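D-3-phosphoglycerate dehydrogenase (Sulfolobus tokodaii, PDB 2EKL) probably oxidises D-3-phosphoglycerate with NAD, as a member of the D-isomer specific 2-hydroxyacid dehydrogenase family. Local coordinates at residues Glu16-Ile19 with Lys20-Glu24; Thr56-Lys60 with Asp61-Lys65; Glu178-Lys182 with Ile183-Ala187; Val188-Glu191 with Glu192-Asn196; Lys240-Leu243 with Asp244-Lys248. One frame throughout, in Å; residues are numbered along the deposited sequence.

How the contacts relate
All five contacts are local, made within single helices or at their ends, and they follow one another along the chain without overlapping. Contacts 1 and 2 lie in the helices and turns that flank the five-stranded parallel sheet, their centres about 24 Å apart. Contacts 3, 4 and 5 lie in those that flank the seven-stranded parallel sheet of the NAD-binding domain. Contacts 3 and 4 are close neighbours, centres about 15 Å apart, because strand 186-187 runs directly into the start of helix 190-196; contact 5 is about 20 Å from contact 4 between centres. Contacts 1 and 5, about 49 Å apart between centres, show both lobes built of helices on parallel sheets, with differing helix starts and ends.

Contact 1: Glu16-Ile19 with Lys20-Glu24; sequences EILI and KTLRE
E16 begins the series by accepting from K20 N through its backbone O at 2.8 Å, while its side chain turns toward R23, seven residues further on. The carboxylate and guanidinium planes are only 20° apart, but E16 OE2 stands well out of the guanidinium plane, 4.1 Å from R23 NH1, where no N-H points at it. At I17 the carbonyl oxygen is gripped twice: T21 OG1 donates to I17 O at 2.7 Å, and T21 N reaches the same oxygen from the other face of the carbonyl plane. The hydroxyl gets there because T21 OG1 is anti to its own carbonyl carbon (chi1 -62°), which tips it back along the helix. L18 lies beside L22, pointing the same way, with L18 CD2 3.5 Å from L22 CD1; L18 touches T300 of helix 289-309 and L22 touches V29 of strand 28-31. I19 sets its CG2 methyl over one face of the R23 guanidinium, 3.5 Å from R23 NH1, and both residues also touch Y31. In this beta-alpha-beta unit the I19 methyl, offset toward the rim, probably helps to steady the flat group of R23, to which E16 would add an undirected electrostatic attraction.

Contact 2: Thr56-Lys60 with Asp61-Lys65; sequences TKVTK and DVIEK
The first turn of helix 60-65 is the site of this contact, with T59 at the N-cap position and V58 just before it at the centre of an inverse gamma turn. T59 makes no side-chain capping bond to the backbone. Its hydroxyl instead donates to the D61 carboxylate, T59 OG1 to D61 OD1 measuring a very short 2.4 Å, so the exact length is best treated with caution. The two side chains lie alongside each other because D61 CG sits between its backbone N and carbonyl carbon (chi1 74°), folding the carboxylate back toward the cap. The backbone O of T59 accepts from I63 N at 3.1 Å, and more weakly from V62 N. V62 CG2 stands 3.7 Å from K57 O, while the V58 and I63 side chains cross at about a right angle, V58 CG1 lying 3.9 Å from I63 CG1. I63 packs onward against A87 of helix 84-89, and V62 against L41 of helix 37-43. A carboxylate held at the amino end of a helix would be expected to interact favourably with the helix dipole.

Contact 3: Glu178-Lys182 with Ile183-Ala187; sequences EKAEK and INAKA
A180 lays its methyl against the chain that returns from the helix: A180 CB is 3.6 Å from A187 N and 4.0 Å from A187 CB, with A185 CB on the same methyl at 4.1 Å. The turn that brings these alanines together is a Schellman motif, in which N184, with positive phi, is the C-prime residue. The wider-spanning bond, across five residues, is A185 N to A180 O at 2.9 Å; the inner one, across three, is N184 N to E181 O at 3.1 Å. A180 O is gripped a second time by I183 N, which comes from the opposite face of the carbonyl plane to A185 N, so this last-turn oxygen is satisfied twice. The I183 side chain bends over the same carbonyl: CG1 lies between the backbone N and the carbonyl carbon (chi1 72°), which puts I183 CG1 3.3 Å from A180 O. Beyond the two segments, N184 OD1 accepts from N162 and I183 rests on F150. The turn thus closes helix 177-182 and delivers the chain into edge strand 186-187, where K186 pairs through its backbone with V168 and A170 of strand 167-171, completing a beta-alpha-beta unit of the NAD-binding domain.

Contact 4: Val188-Glu191 with Glu192-Asn196; sequences VSLE and ELLKN
A water joins the backbone N of S189 to the carboxylate of E192, donating to E192 OE1 at 2.7 Å and accepting from S189 N at 2.9 Å. S189 OG in turn accepts from E192 N at 3.1 Å, with an N-H...O angle of 161°, and so caps the amino end of helix 190-196. The serine oxygen reaches this amide because it sits between its own backbone N and carbonyl carbon (chi1 61°). The E192 side chain, extended beyond CG, crosses V188 at about a right angle, with E192 OE2 3.3 Å from V188 CG1. Replacing E192 by an alanine would probably leave the water with one anchor fewer and uncover the valine methyl. The other methyl of V188, CG2, meets L193 CB at 3.9 Å, while L190 CG packs on L194 CD1 at 3.7 Å. L190 and L193 both continue onto Y171, and L194 onto L221 of helix 216-221. Serine N-capping, here joined to a water-linked glutamate, starts a helix that packs on the parallel sheet of a Rossmann-type NAD-binding domain.

Contact 5: Lys240-Leu243 with Asp244-Lys248; sequences KALL and DYIKK
Y245 N donates to A241 O at 2.9 Å with an N-H...O angle of 163°, and K247 N donates to L243 O at the same length. I246 N, placed between them, reaches L242 O at 2.9 Å and makes a weak second bond to L243 O. A241 O has a further neighbour, for Y245 turns the edge of its ring toward that oxygen, with Y245 CD2 3.1 Å from A241 O in the plane of the ring. The phenol is held at its far end by E220, and the ring lies against F219. D244 sends its carboxylate away from this helical core to Y216, and K247 NZ forms a salt bridge with E271. Among the apolar groups, L242 CG packs against I246 CD1 at 3.9 Å. L243 CG is anti to the backbone N (chi1 178°), which brings L243 CD1 across the aliphatic part of K247, 3.8 Å from K247 CD. An alanine in place of L243 would probably open a gap beside L272 and leave the K247 chain without its apolar support. L242 and I246 turn to strand 251-256 through Y254 and V251. The chemistry divides around the helix: apolar branches meet strand 251-256 and the flanking helices, while the polar ends of D244, Y245 and K247 each find a partner on an adjoining helix, probably fixing the helix in rotation.

Contact 1: Glu16-Ile19 with Lys20-Glu24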
loop_
_atom_site.group_PDB
_atom_site.type_symbol
_atom_site.label_atom_id
_atom_site.label_comp_id
_atom_site.label_asym_id
_atom_site.label_seq_id
_atom_site.Cartn_x
_atom_site.Cartn_y
_atom_site.Cartn_z
ATOM N N GLU A 16 0.316 27.305 14.501
ATOM C CA GLU A 16 -0.139 28.625 14.918
ATOM C C GLU A 16 -1.570 28.653 15.452
ATOM O O GLU A 16 -1.950 29.587 16.155
ATOM C CB GLU A 16 -0.005 29.609 13.753
ATOM C CG GLU A 16 -0.020 31.074 14.169
ATOM C CD GLU A 16 1.149 31.434 15.071
ATOM O OE1 GLU A 16 2.307 31.172 14.681
ATOM O OE2 GLU A 16 0.912 31.982 16.170
ATOM N N ILE A 17 -2.362 27.635 15.131
ATOM C CA ILE A 17 -3.745 27.593 15.598
ATOM C C ILE A 17 -3.831 27.662 17.123
ATOM O O ILE A 17 -4.654 28.397 17.672
ATOM C CB ILE A 17 -4.468 26.314 15.112
ATOM C CG1 ILE A 17 -5.920 26.312 15.602
ATOM C CG2 ILE A 17 -3.752 25.078 15.630
ATOM C CD1 ILE A 17 -6.742 27.486 15.113
ATOM N N LEU A 18 -2.970 26.907 17.800
ATOM C CA LEU A 18 -2.959 26.874 19.259
ATOM C C LEU A 18 -2.537 28.217 19.846
ATOM O O LEU A 18 -3.163 28.716 20.778
ATOM C CB LEU A 18 -2.022 25.762 19.752
ATOM C CG LEU A 18 -2.027 25.404 21.244
ATOM C CD1 LEU A 18 -1.476 23.993 21.426
ATOM C CD2 LEU A 18 -1.203 26.402 22.039
ATOM N N ILE A 19 -1.476 28.799 19.298
ATOM C CA ILE A 19 -0.987 30.082 19.783
ATOM C C ILE A 19 -2.034 31.171 19.554
ATOM O O ILE A 19 -2.309 31.980 20.440
ATOM C CB ILE A 19 0.315 30.487 19.065
ATOM C CG1 ILE A 19 1.384 29.415 19.287
ATOM C CG2 ILE A 19 0.803 31.828 19.592
ATOM C CD1 ILE A 19 2.692 29.697 18.566
ATOM N N LYS A 20 -2.610 31.183 18.358
ATOM C CA LYS A 20 -3.631 32.167 18.003
ATOM C C LYS A 20 -4.832 32.064 18.938
ATOM O O LYS A 20 -5.359 33.076 19.400
ATOM C CB LYS A 20 -4.079 31.951 16.554
ATOM C CG LYS A 20 -5.329 32.725 16.148
ATOM C CD LYS A 20 -5.601 32.579 14.655
ATOM C CE LYS A 20 -6.976 33.118 14.279
ATOM N NZ LYS A 20 -7.140 34.549 14.656
ATOM N N THR A 21 -5.252 30.836 19.220
ATOM C CA THR A 21 -6.395 30.601 20.093
ATOM C C THR A 21 -6.156 31.144 21.499
ATOM O O THR A 21 -7.037 31.775 22.086
ATOM C CB THR A 21 -6.726 29.092 20.154
ATOM O OG1 THR A 21 -7.086 28.637 18.843
ATOM C CG2 THR A 21 -7.886 28.830 21.105
ATOM N N LEU A 22 -4.962 30.911 22.032
ATOM C CA LEU A 22 -4.619 31.392 23.364
ATOM C C LEU A 22 -4.536 32.914 23.383
ATOM O O LEU A 22 -5.059 33.562 24.289
ATOM C CB LEU A 22 -3.283 30.798 23.815
ATOM C CG LEU A 22 -3.278 29.290 24.085
ATOM C CD1 LEU A 22 -1.876 28.841 24.458
ATOM C CD2 LEU A 22 -4.264 28.967 25.205
ATOM N N ARG A 23 -3.881 33.487 22.380
ATOM C CA ARG A 23 -3.745 34.933 22.312
ATOM C C ARG A 23 -5.097 35.630 22.183
ATOM O O ARG A 23 -5.327 36.655 22.824
ATOM C CB ARG A 23 -2.813 35.320 21.158
ATOM C CG ARG A 23 -1.349 35.113 21.517
ATOM C CD ARG A 23 -0.395 35.325 20.355
ATOM N NE ARG A 23 0.985 35.281 20.830
ATOM C CZ ARG A 23 2.052 35.137 20.052
ATOM N NH1 ARG A 23 1.912 35.020 18.739
ATOM N NH2 ARG A 23 3.263 35.107 20.592
ATOM N N GLU A 24 -5.992 35.068 21.376
ATOM C CA GLU A 24 -7.318 35.654 21.192
ATOM C C GLU A 24 -8.074 35.743 22.509
ATOM O O GLU A 24 -8.918 36.622 22.689
ATOM C CB GLU A 24 -8.159 34.820 20.225
ATOM C CG GLU A 24 -7.603 34.691 18.829
ATOM C CD GLU A 24 -8.525 33.900 17.931
ATOM O OE1 GLU A 24 -9.044 32.855 18.385
ATOM O OE2 GLU A 24 -8.729 34.315 16.776
#

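Contact 2: Thr56-Lys60 with Asp61-Lys65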
loop_
_atom_site.group_PDB
_atom_site.type_symbol
_atom_site.label_atom_id
_atom_site.label_comp_id
_atom_site.label_asym_id
_atom_site.label_seq_id
_atom_site.Cartn_x
_atom_site.Cartn_y
_atom_site.Cartn_z
ATOM N N THR A 56 11.759 19.578 23.491
ATOM C CA THR A 56 11.811 19.912 24.911
ATOM C C THR A 56 11.404 18.746 25.805
ATOM O O THR A 56 10.379 18.108 25.582
ATOM C CB THR A 56 10.891 21.110 25.225
ATOM O OG1 THR A 56 11.324 22.250 24.471
ATOM C CG2 THR A 56 10.927 21.440 26.715
ATOM N N LYS A 57 12.215 18.478 26.824
ATOM C CA LYS A 57 11.937 17.393 27.755
ATOM C C LYS A 57 11.433 17.932 29.089
ATOM O O LYS A 57 12.152 18.643 29.793
ATOM C CB LYS A 57 13.199 16.555 27.980
ATOM C CG LYS A 57 13.713 15.861 26.724
ATOM C CD LYS A 57 12.644 14.962 26.110
ATOM C CE LYS A 57 13.183 14.186 24.917
ATOM N NZ LYS A 57 13.680 15.082 23.838
ATOM N N VAL A 58 10.194 17.593 29.427
ATOM C CA VAL A 58 9.594 18.041 30.677
ATOM C C VAL A 58 9.894 17.010 31.757
ATOM O O VAL A 58 9.027 16.235 32.161
ATOM C CB VAL A 58 8.065 18.216 30.529
ATOM C CG1 VAL A 58 7.473 18.786 31.809
ATOM C CG2 VAL A 58 7.766 19.137 29.353
ATOM N N THR A 59 11.143 17.011 32.211
ATOM C CA THR A 59 11.605 16.081 33.229
ATOM C C THR A 59 11.206 16.484 34.643
ATOM O O THR A 59 10.649 17.560 34.868
ATOM C CB THR A 59 13.133 15.930 33.165
ATOM O OG1 THR A 59 13.743 17.225 33.233
ATOM C CG2 THR A 59 13.544 15.256 31.865
ATOM N N LYS A 60 11.502 15.604 35.594
ATOM C CA LYS A 60 11.175 15.829 36.995
ATOM C C LYS A 60 11.689 17.160 37.534
ATOM O O LYS A 60 10.953 17.887 38.200
ATOM C CB LYS A 60 11.725 14.678 37.842
ATOM C CG LYS A 60 11.438 14.790 39.332
ATOM C CD LYS A 60 11.891 13.537 40.073
ATOM C CE LYS A 60 13.370 13.253 39.839
ATOM N NZ LYS A 60 13.820 11.998 40.506
ATOM N N ASP A 61 12.947 17.481 37.243
ATOM C CA ASP A 61 13.537 18.727 37.724
ATOM C C ASP A 61 12.871 19.954 37.106
ATOM O O ASP A 61 12.817 21.015 37.728
ATOM C CB ASP A 61 15.042 18.752 37.439
ATOM C CG ASP A 61 15.358 18.989 35.977
ATOM O OD1 ASP A 61 14.835 18.243 35.125
ATOM O OD2 ASP A 61 16.135 19.921 35.682
ATOM N N VAL A 62 12.368 19.812 35.884
ATOM C CA VAL A 62 11.697 20.923 35.214
ATOM C C VAL A 62 10.374 21.215 35.915
ATOM O O VAL A 62 10.017 22.373 36.137
ATOM C CB VAL A 62 11.411 20.603 33.729
ATOM C CG1 VAL A 62 10.637 21.750 33.091
ATOM C CG2 VAL A 62 12.715 20.370 32.985
ATOM N N ILE A 63 9.650 20.154 36.263
ATOM C CA ILE A 63 8.367 20.286 36.940
ATOM C C ILE A 63 8.542 20.864 38.342
ATOM O O ILE A 63 7.747 21.693 38.785
ATOM C CB ILE A 63 7.650 18.916 37.042
ATOM C CG1 ILE A 63 7.223 18.450 35.646
ATOM C CG2 ILE A 63 6.442 19.020 37.963
ATOM C CD1 ILE A 63 6.588 17.071 35.617
ATOM N N GLU A 64 9.586 20.422 39.036
ATOM C CA GLU A 64 9.853 20.902 40.387
ATOM C C GLU A 64 10.100 22.407 40.362
ATOM O O GLU A 64 9.629 23.138 41.233
ATOM C CB GLU A 64 11.071 20.186 40.973
ATOM C CG GLU A 64 10.909 18.676 41.067
ATOM C CD GLU A 64 12.113 17.992 41.686
ATOM O OE1 GLU A 64 13.230 18.133 41.140
ATOM O OE2 GLU A 64 11.941 17.310 42.720
ATOM N N LYS A 65 10.835 22.860 39.352
ATOM C CA LYS A 65 11.147 24.276 39.200
ATOM C C LYS A 65 9.898 25.056 38.788
ATOM O O LYS A 65 9.756 26.234 39.112
ATOM C CB LYS A 65 12.246 24.453 38.149
ATOM C CG LYS A 65 12.873 25.835 38.124
ATOM C CD LYS A 65 13.552 26.153 39.450
ATOM C CE LYS A 65 14.244 27.508 39.415
ATOM N NZ LYS A 65 15.356 27.542 38.425
#

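Contact 3: Glu178-Lys182 with Ile183-Ala187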
loop_
_atom_site.group_PDB
_atom_site.type_symbol
_atom_site.label_atom_id
_atom_site.label_comp_id
_atom_site.label_asym_id
_atom_site.label_seq_id
_atom_site.Cartn_x
_atom_site.Cartn_y
_atom_site.Cartn_z
ATOM N N GLU A 178 -15.325 -10.292 21.715
ATOM C CA GLU A 178 -16.452 -9.745 20.963
ATOM C C GLU A 178 -16.036 -8.697 19.933
ATOM O O GLU A 178 -16.582 -8.652 18.828
ATOM C CB GLU A 178 -17.489 -9.139 21.914
ATOM C CG GLU A 178 -18.678 -8.508 21.197
ATOM C CD GLU A 178 -19.674 -7.872 22.151
ATOM O OE1 GLU A 178 -19.271 -6.977 22.925
ATOM O OE2 GLU A 178 -20.859 -8.264 22.124
ATOM N N LYS A 179 -15.082 -7.847 20.297
ATOM C CA LYS A 179 -14.618 -6.812 19.382
ATOM C C LYS A 179 -14.109 -7.430 18.085
ATOM O O LYS A 179 -14.387 -6.924 16.998
ATOM C CB LYS A 179 -13.513 -5.977 20.037
ATOM C CG LYS A 179 -14.008 -5.105 21.181
ATOM C CD LYS A 179 -12.872 -4.360 21.857
ATOM C CE LYS A 179 -13.398 -3.444 22.951
ATOM N NZ LYS A 179 -14.196 -4.197 23.958
ATOM N N ALA A 180 -13.367 -8.529 18.202
ATOM C CA ALA A 180 -12.829 -9.211 17.029
ATOM C C ALA A 180 -13.959 -9.792 16.186
ATOM O O ALA A 180 -13.997 -9.614 14.970
ATOM C CB ALA A 180 -11.871 -10.321 17.457
ATOM N N GLU A 181 -14.886 -10.484 16.841
ATOM C CA GLU A 181 -16.010 -11.093 16.138
ATOM C C GLU A 181 -16.804 -10.077 15.325
ATOM O O GLU A 181 -17.276 -10.379 14.229
ATOM C CB GLU A 181 -16.959 -11.769 17.130
ATOM C CG GLU A 181 -16.342 -12.869 17.963
ATOM C CD GLU A 181 -17.372 -13.565 18.833
ATOM O OE1 GLU A 181 -18.078 -12.865 19.592
ATOM O OE2 GLU A 181 -17.478 -14.807 18.760
ATOM N N LYS A 182 -16.950 -8.874 15.869
ATOM C CA LYS A 182 -17.707 -7.821 15.203
ATOM C C LYS A 182 -17.152 -7.417 13.841
ATOM O O LYS A 182 -17.897 -6.929 12.993
ATOM C CB LYS A 182 -17.800 -6.583 16.102
ATOM C CG LYS A 182 -18.636 -5.454 15.507
ATOM C CD LYS A 182 -20.046 -5.933 15.164
ATOM C CE LYS A 182 -20.872 -4.842 14.490
ATOM N NZ LYS A 182 -21.091 -3.662 15.374
ATOM N N ILE A 183 -15.853 -7.609 13.624
ATOM C CA ILE A 183 -15.260 -7.240 12.341
ATOM C C ILE A 183 -14.909 -8.461 11.493
ATOM O O ILE A 183 -14.128 -8.365 10.549
ATOM C CB ILE A 183 -13.979 -6.393 12.523
ATOM C CG1 ILE A 183 -12.838 -7.266 13.043
ATOM C CG2 ILE A 183 -14.241 -5.258 13.501
ATOM C CD1 ILE A 183 -11.478 -6.598 12.924
ATOM N N ASN A 184 -15.505 -9.599 11.839
ATOM C CA ASN A 184 -15.286 -10.863 11.140
ATOM C C ASN A 184 -13.898 -11.435 11.415
ATOM O O ASN A 184 -13.366 -12.206 10.617
ATOM C CB ASN A 184 -15.476 -10.700 9.628
ATOM C CG ASN A 184 -15.679 -12.033 8.921
ATOM O OD1 ASN A 184 -15.311 -12.197 7.756
ATOM N ND2 ASN A 184 -16.283 -12.986 9.620
ATOM N N ALA A 185 -13.315 -11.049 12.545
ATOM C CA ALA A 185 -11.999 -11.548 12.935
ATOM C C ALA A 185 -12.203 -12.530 14.077
ATOM O O ALA A 185 -13.320 -12.693 14.571
ATOM C CB ALA A 185 -11.108 -10.395 13.389
ATOM N N LYS A 186 -11.132 -13.193 14.494
ATOM C CA LYS A 186 -11.227 -14.150 15.587
ATOM C C LYS A 186 -10.119 -13.910 16.605
ATOM O O LYS A 186 -8.935 -13.916 16.262
ATOM C CB LYS A 186 -11.135 -15.579 15.045
ATOM C CG LYS A 186 -11.356 -16.661 16.095
ATOM C CD LYS A 186 -11.337 -18.047 15.460
ATOM C CE LYS A 186 -11.770 -19.120 16.449
ATOM N NZ LYS A 186 -10.875 -19.190 17.635
ATOM N N ALA A 187 -10.506 -13.682 17.857
ATOM C CA ALA A 187 -9.530 -13.464 18.913
ATOM C C ALA A 187 -8.945 -14.819 19.292
ATOM O O ALA A 187 -9.684 -15.772 19.556
ATOM C CB ALA A 187 -10.193 -12.814 20.125
#

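Contact 4: Val188-Glu191 with Glu192-Asn196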
loop_
_atom_site.group_PDB
_atom_site.type_symbol
_atom_site.label_atom_id
_atom_site.label_comp_id
_atom_site.label_asym_id
_atom_site.label_seq_id
_atom_site.Cartn_x
_atom_site.Cartn_y
_atom_site.Cartn_z
ATOM N N VAL A 188 -7.620 -14.902 19.306
ATOM C CA VAL A 188 -6.930 -16.145 19.637
ATOM C C VAL A 188 -5.717 -15.868 20.517
ATOM O O VAL A 188 -5.392 -14.715 20.796
ATOM C CB VAL A 188 -6.442 -16.869 18.358
ATOM C CG1 VAL A 188 -7.624 -17.208 17.461
ATOM C CG2 VAL A 188 -5.447 -15.985 17.607
ATOM N N SER A 189 -5.053 -16.932 20.958
ATOM C CA SER A 189 -3.855 -16.793 21.778
ATOM C C SER A 189 -2.726 -16.349 20.860
ATOM O O SER A 189 -2.809 -16.515 19.643
ATOM C CB SER A 189 -3.478 -18.131 22.407
ATOM O OG SER A 189 -3.189 -19.093 21.405
ATOM N N LEU A 190 -1.668 -15.795 21.435
ATOM C CA LEU A 190 -0.540 -15.360 20.621
ATOM C C LEU A 190 0.056 -16.570 19.910
ATOM O O LEU A 190 0.490 -16.478 18.761
ATOM C CB LEU A 190 0.519 -14.682 21.491
ATOM C CG LEU A 190 1.740 -14.148 20.733
ATOM C CD1 LEU A 190 1.293 -13.188 19.637
ATOM C CD2 LEU A 190 2.679 -13.454 21.699
ATOM N N GLU A 191 0.064 -17.711 20.594
ATOM C CA GLU A 191 0.600 -18.938 20.019
ATOM C C GLU A 191 -0.154 -19.336 18.754
ATOM O O GLU A 191 0.461 -19.648 17.735
ATOM C CB GLU A 191 0.523 -20.085 21.035
ATOM C CG GLU A 191 1.169 -21.385 20.559
ATOM C CD GLU A 191 0.960 -22.533 21.531
ATOM O OE1 GLU A 191 1.120 -22.313 22.749
ATOM O OE2 GLU A 191 0.646 -23.655 21.078
ATOM N N GLU A 192 -1.482 -19.324 18.819
ATOM C CA GLU A 192 -2.286 -19.702 17.667
ATOM C C GLU A 192 -2.097 -18.705 16.532
ATOM O O GLU A 192 -1.996 -19.093 15.368
ATOM C CB GLU A 192 -3.772 -19.788 18.036
ATOM C CG GLU A 192 -4.610 -20.478 16.963
ATOM C CD GLU A 192 -6.077 -20.613 17.334
ATOM O OE1 GLU A 192 -6.373 -21.062 18.461
ATOM O OE2 GLU A 192 -6.935 -20.279 16.490
ATOM N N LEU A 193 -2.056 -17.422 16.876
ATOM C CA LEU A 193 -1.867 -16.375 15.879
ATOM C C LEU A 193 -0.542 -16.592 15.158
ATOM O O LEU A 193 -0.489 -16.601 13.927
ATOM C CB LEU A 193 -1.878 -14.991 16.541
ATOM C CG LEU A 193 -1.764 -13.769 15.615
ATOM C CD1 LEU A 193 -2.434 -12.572 16.267
ATOM C CD2 LEU A 193 -0.297 -13.463 15.307
ATOM N N LEU A 194 0.523 -16.785 15.927
ATOM C CA LEU A 194 1.847 -16.998 15.352
ATOM C C LEU A 194 1.923 -18.246 14.470
ATOM O O LEU A 194 2.479 -18.209 13.383
ATOM C CB LEU A 194 2.895 -17.081 16.467
ATOM C CG LEU A 194 3.077 -15.792 17.278
ATOM C CD1 LEU A 194 3.923 -16.068 18.504
ATOM C CD2 LEU A 194 3.719 -14.715 16.398
ATOM N N LYS A 195 1.350 -19.351 14.927
ATOM C CA LYS A 195 1.401 -20.582 14.144
ATOM C C LYS A 195 0.589 -20.555 12.847
ATOM O O LYS A 195 0.889 -21.298 11.911
ATOM C CB LYS A 195 0.933 -21.764 15.001
ATOM C CG LYS A 195 1.769 -21.988 16.255
ATOM C CD LYS A 195 1.199 -23.101 17.119
ATOM C CE LYS A 195 1.193 -24.432 16.389
ATOM N NZ LYS A 195 2.572 -24.884 16.049
ATOM N N ASN A 196 -0.417 -19.690 12.777
ATOM C CA ASN A 196 -1.285 -19.642 11.601
ATOM C C ASN A 196 -1.262 -18.391 10.721
ATOM O O ASN A 196 -1.989 -18.330 9.730
ATOM C CB ASN A 196 -2.729 -19.900 12.046
ATOM C CG ASN A 196 -2.922 -21.294 12.617
ATOM O OD1 ASN A 196 -2.988 -22.276 11.876
ATOM N ND2 ASN A 196 -2.997 -21.389 13.939
HETATM O O HOH W 1 -6.373 -19.551 20.667
#

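Contact 5: Lys240-Leu243 with Asp244-Lys248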
loop_
_atom_site.group_PDB
_atom_site.type_symbol
_atom_site.label_atom_id
_atom_site.label_comp_id
_atom_site.label_asym_id
_atom_site.label_seq_id
_atom_site.Cartn_x
_atom_site.Cartn_y
_atom_site.Cartn_z
ATOM N N LYS A 240 17.719 -8.392 17.001
ATOM C CA LYS A 240 18.774 -9.349 16.726
ATOM C C LYS A 240 18.173 -10.693 16.318
ATOM O O LYS A 240 18.683 -11.361 15.421
ATOM C CB LYS A 240 19.681 -9.478 17.950
ATOM C CG LYS A 240 20.432 -8.181 18.236
ATOM C CD LYS A 240 21.184 -8.213 19.564
ATOM C CE LYS A 240 21.931 -6.906 19.786
ATOM N NZ LYS A 240 22.663 -6.892 21.080
ATOM N N ALA A 241 17.076 -11.078 16.963
ATOM C CA ALA A 241 16.412 -12.328 16.618
ATOM C C ALA A 241 15.856 -12.177 15.200
ATOM O O ALA A 241 15.921 -13.103 14.393
ATOM C CB ALA A 241 15.277 -12.615 17.604
ATOM N N LEU A 242 15.315 -10.998 14.901
ATOM C CA LEU A 242 14.758 -10.727 13.577
ATOM C C LEU A 242 15.814 -10.915 12.493
ATOM O O LEU A 242 15.585 -11.602 11.502
ATOM C CB LEU A 242 14.215 -9.294 13.511
ATOM C CG LEU A 242 13.709 -8.825 12.142
ATOM C CD1 LEU A 242 12.488 -9.640 11.718
ATOM C CD2 LEU A 242 13.365 -7.340 12.224
ATOM N N LEU A 243 16.975 -10.297 12.679
ATOM C CA LEU A 243 18.049 -10.412 11.702
ATOM C C LEU A 243 18.428 -11.879 11.518
ATOM O O LEU A 243 18.671 -12.339 10.403
ATOM C CB LEU A 243 19.268 -9.604 12.166
ATOM C CG LEU A 243 20.518 -9.661 11.279
ATOM C CD1 LEU A 243 20.198 -9.158 9.880
ATOM C CD2 LEU A 243 21.613 -8.816 11.907
ATOM N N ASP A 244 18.466 -12.610 12.626
ATOM C CA ASP A 244 18.802 -14.028 12.617
ATOM C C ASP A 244 17.835 -14.787 11.712
ATOM O O ASP A 244 18.248 -15.538 10.822
ATOM C CB ASP A 244 18.727 -14.572 14.050
ATOM C CG ASP A 244 19.248 -15.993 14.173
ATOM O OD1 ASP A 244 19.636 -16.586 13.145
ATOM O OD2 ASP A 244 19.270 -16.515 15.310
ATOM N N TYR A 245 16.540 -14.580 11.933
ATOM C CA TYR A 245 15.523 -15.262 11.149
ATOM C C TYR A 245 15.387 -14.779 9.709
ATOM O O TYR A 245 14.873 -15.505 8.858
ATOM C CB TYR A 245 14.186 -15.201 11.889
ATOM C CG TYR A 245 14.114 -16.221 13.000
ATOM C CD1 TYR A 245 13.700 -17.531 12.743
ATOM C CD2 TYR A 245 14.519 -15.902 14.293
ATOM C CE1 TYR A 245 13.697 -18.497 13.751
ATOM C CE2 TYR A 245 14.521 -16.863 15.311
ATOM C CZ TYR A 245 14.108 -18.155 15.028
ATOM O OH TYR A 245 14.102 -19.103 16.024
ATOM N N ILE A 246 15.836 -13.561 9.428
ATOM C CA ILE A 246 15.792 -13.060 8.059
ATOM C C ILE A 246 16.937 -13.738 7.302
ATOM O O ILE A 246 16.767 -14.208 6.173
ATOM C CB ILE A 246 15.966 -11.524 8.007
ATOM C CG1 ILE A 246 14.666 -10.844 8.453
ATOM C CG2 ILE A 246 16.336 -11.078 6.595
ATOM C CD1 ILE A 246 14.720 -9.328 8.431
ATOM N N LYS A 247 18.101 -13.812 7.940
ATOM C CA LYS A 247 19.257 -14.445 7.319
ATOM C C LYS A 247 19.047 -15.942 7.109
ATOM O O LYS A 247 19.585 -16.516 6.164
ATOM C CB LYS A 247 20.512 -14.177 8.155
ATOM C CG LYS A 247 20.913 -12.707 8.136
ATOM C CD LYS A 247 22.066 -12.399 9.076
ATOM C CE LYS A 247 23.359 -13.041 8.611
ATOM N NZ LYS A 247 24.514 -12.566 9.427
ATOM N N LYS A 248 18.260 -16.567 7.984
ATOM C CA LYS A 248 17.963 -17.994 7.866
ATOM C C LYS A 248 17.039 -18.218 6.669
ATOM O O LYS A 248 16.921 -19.333 6.161
ATOM C CB LYS A 248 17.264 -18.515 9.126
ATOM C CG LYS A 248 18.129 -18.566 10.369
ATOM C CD LYS A 248 17.317 -19.048 11.560
ATOM C CE LYS A 248 18.175 -19.161 12.807
ATOM N NZ LYS A 248 17.373 -19.541 14.001
#